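Local coordinates for protein putative retaining b-glycosidase (Saccharophagus degradans, PDB 5A95) that hydrolyses beta-glucans as a family 5 glycoside hydrolase, probably cutting mixed-linkage 1,3-1,4 chains by a retaining mechanism, at residues Ser49-Lys54 with Lys64-Arg69. The protein carries 1 engineered substitution. Sequence-based numbering, arbitrary orientation.
Sequences SFISVK and KTFTFR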
loop_
_atom_site.group_PDB
_atom_site.type_symbol
_atom_site.label_atom_id
_atom_site.label_comp_id
_atom_site.label_asym_id
_atom_site.label_seq_id
_atom_site.Cartn_x
_atom_site.Cartn_y
_atom_site.Cartn_z
ATOM N N SER A 49 -19.007 7.775 -34.025
ATOM C CA SER A 49 -20.053 7.840 -33.031
ATOM C C SER A 49 -19.550 7.363 -31.670
ATOM O O SER A 49 -18.834 6.367 -31.571
ATOM C CB SER A 49 -21.238 6.965 -33.424
ATOM O OG SER A 49 -22.238 6.999 -32.429
ATOM N N PHE A 50 -19.942 8.051 -30.620
ATOM C CA PHE A 50 -19.871 7.469 -29.293
ATOM C C PHE A 50 -20.787 6.263 -29.223
ATOM O O PHE A 50 -21.888 6.247 -29.784
ATOM C CB PHE A 50 -20.323 8.459 -28.193
ATOM C CG PHE A 50 -19.310 9.512 -27.868
ATOM C CD1 PHE A 50 -18.281 9.248 -26.979
ATOM C CD2 PHE A 50 -19.352 10.761 -28.486
ATOM C CE1 PHE A 50 -17.346 10.210 -26.686
ATOM C CE2 PHE A 50 -18.410 11.727 -28.182
ATOM C CZ PHE A 50 -17.398 11.447 -27.290
ATOM N N ILE A 51 -20.354 5.265 -28.465
ATOM C CA ILE A 51 -21.185 4.133 -28.102
ATOM C C ILE A 51 -21.595 4.342 -26.657
ATOM O O ILE A 51 -20.754 4.697 -25.821
ATOM C CB ILE A 51 -20.439 2.791 -28.253
ATOM C CG1 ILE A 51 -19.873 2.631 -29.675
ATOM C CG2 ILE A 51 -21.347 1.612 -27.876
ATOM C CD1 ILE A 51 -20.904 2.720 -30.790
ATOM N N SER A 52 -22.852 4.117 -26.352
ATOM C CA SER A 52 -23.415 4.304 -25.013
ATOM C C SER A 52 -24.234 3.070 -24.625
ATOM O O SER A 52 -24.468 2.187 -25.444
ATOM C CB SER A 52 -24.279 5.572 -24.949
ATOM O OG SER A 52 -25.260 5.574 -25.947
ATOM N N VAL A 53 -24.650 3.023 -23.361
ATOM C CA VAL A 53 -25.484 1.971 -22.842
ATOM C C VAL A 53 -26.906 2.475 -22.722
ATOM O O VAL A 53 -27.138 3.524 -22.152
ATOM C CB VAL A 53 -24.939 1.501 -21.483
ATOM C CG1 VAL A 53 -25.936 0.605 -20.753
ATOM C CG2 VAL A 53 -23.603 0.792 -21.658
ATOM N N LYS A 54 -27.844 1.666 -23.202
ATOM C CA LYS A 54 -29.261 1.948 -22.948
ATOM C C LYS A 54 -29.934 0.615 -22.654
ATOM O O LYS A 54 -30.028 -0.261 -23.510
ATOM C CB LYS A 54 -29.940 2.667 -24.138
ATOM C CG LYS A 54 -31.333 3.176 -23.828
ATOM C CD LYS A 54 -31.843 4.110 -24.901
ATOM C CE LYS A 54 -33.267 4.587 -24.622
ATOM N NZ LYS A 54 -33.571 5.720 -25.521
ATOM N N LYS A 64 -29.149 3.177 -32.862
ATOM C CA LYS A 64 -29.075 1.834 -33.414
ATOM C C LYS A 64 -28.283 0.937 -32.475
ATOM O O LYS A 64 -27.223 1.306 -31.986
ATOM C CB LYS A 64 -28.426 1.832 -34.800
ATOM C CG LYS A 64 -28.400 0.477 -35.485
ATOM C CD LYS A 64 -27.675 0.542 -36.822
ATOM C CE LYS A 64 -27.680 -0.824 -37.483
ATOM N NZ LYS A 64 -27.199 -0.772 -38.892
ATOM N N THR A 65 -28.788 -0.263 -32.239
ATOM C CA THR A 65 -28.086 -1.245 -31.453
ATOM C C THR A 65 -26.733 -1.557 -32.064
ATOM O O THR A 65 -26.610 -1.768 -33.281
ATOM C CB THR A 65 -28.928 -2.516 -31.301
ATOM O OG1 THR A 65 -30.139 -2.173 -30.609
ATOM C CG2 THR A 65 -28.154 -3.596 -30.537
ATOM N N PHE A 66 -25.712 -1.549 -31.208
ATOM C CA PHE A 66 -24.341 -1.772 -31.595
ATOM C C PHE A 66 -23.841 -3.024 -30.890
ATOM O O PHE A 66 -24.150 -3.255 -29.733
ATOM C CB PHE A 66 -23.487 -0.564 -31.190
ATOM C CG PHE A 66 -22.057 -0.682 -31.588
ATOM C CD1 PHE A 66 -21.620 -0.305 -32.861
ATOM C CD2 PHE A 66 -21.133 -1.201 -30.693
ATOM C CE1 PHE A 66 -20.283 -0.447 -33.203
ATOM C CE2 PHE A 66 -19.812 -1.341 -31.044
ATOM C CZ PHE A 66 -19.390 -0.990 -32.296
ATOM N N THR A 67 -23.044 -3.816 -31.586
ATOM C CA THR A 67 -22.399 -5.004 -31.003
ATOM C C THR A 67 -20.905 -4.898 -31.204
ATOM O O THR A 67 -20.450 -4.763 -32.326
ATOM C CB THR A 67 -22.945 -6.289 -31.701
ATOM O OG1 THR A 67 -24.389 -6.272 -31.642
ATOM C CG2 THR A 67 -22.434 -7.525 -31.049
ATOM N N PHE A 68 -20.131 -4.939 -30.119
ATOM C CA PHE A 68 -18.668 -5.030 -30.261
ATOM C C PHE A 68 -18.349 -6.454 -30.757
ATOM O O PHE A 68 -18.819 -7.439 -30.173
ATOM C CB PHE A 68 -17.934 -4.783 -28.933
ATOM C CG PHE A 68 -18.148 -3.417 -28.330
ATOM C CD1 PHE A 68 -17.335 -2.360 -28.682
ATOM C CD2 PHE A 68 -19.171 -3.178 -27.430
ATOM C CE1 PHE A 68 -17.516 -1.108 -28.160
ATOM C CE2 PHE A 68 -19.337 -1.920 -26.873
ATOM C CZ PHE A 68 -18.536 -0.880 -27.256
ATOM N N ARG A 69 -17.580 -6.543 -31.834
ATOM C CA ARG A 69 -17.187 -7.803 -32.438
ATOM C C ARG A 69 -15.745 -7.623 -32.867
ATOM O O ARG A 69 -15.427 -6.841 -33.771
ATOM C CB ARG A 69 -18.034 -8.148 -33.683
ATOM C CG ARG A 69 -19.527 -8.334 -33.440
ATOM C CD ARG A 69 -20.278 -8.691 -34.738
ATOM N NE ARG A 69 -20.037 -7.659 -35.749
ATOM C CZ ARG A 69 -20.800 -6.607 -35.990
ATOM N NH1 ARG A 69 -21.945 -6.419 -35.329
ATOM N NH2 ARG A 69 -20.402 -5.729 -36.899
#
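Ile51 and Phe66 face each other with their CA atoms 7.6 Å apart; strand 57-59 is the shared neighbour of their segments, antiparallel to both 52-54 and 65-72, and the sheet curls to bring the two residues this close. Ser52 pairs with Ile59 on one side of that strand and Phe66 with Phe58 on the other. Strands 52-54 and 57-59 form the N-terminal beta hairpin of a (beta/alpha)8 barrel; 65-72 is the first barrel strand, and the hairpin precedes it and pairs with its start. The contact is made by one aliphatic side chain against two rings. Ile51 points at residues 64-69, and its longer branch puts CD1 over one face of the Phe66 ring. The methyl sits 3.7 Å from the ring centroid, 14° off the normal, a CH-pi contact displaced toward the CG and CD1 side. Phe66 presents that face with its CG anti to the backbone N (chi1 -178°), its side chain crossing that of Ile51 at about a right angle. The other methyl, Ile51 CG2, reaches both rings, 4.0 Å from Phe66 CD2. The rings also touch one another, Phe66 CE2 standing 3.5 Å above the Phe68 plane, while Phe58 meets Phe68 edge-to-face. The Tyr136 ring meets that of Phe66, and its hydroxyl is hydrogen-bonded to Ser49 O; Ala182 and Val183 of barrel strand 181-185 also touch Phe68. Between 49-54 and 64-69 themselves the contact is wholly apolar, and Phe68 completes it with CZ, which approaches Ile51 CG2 obliquely at 3.8 Å.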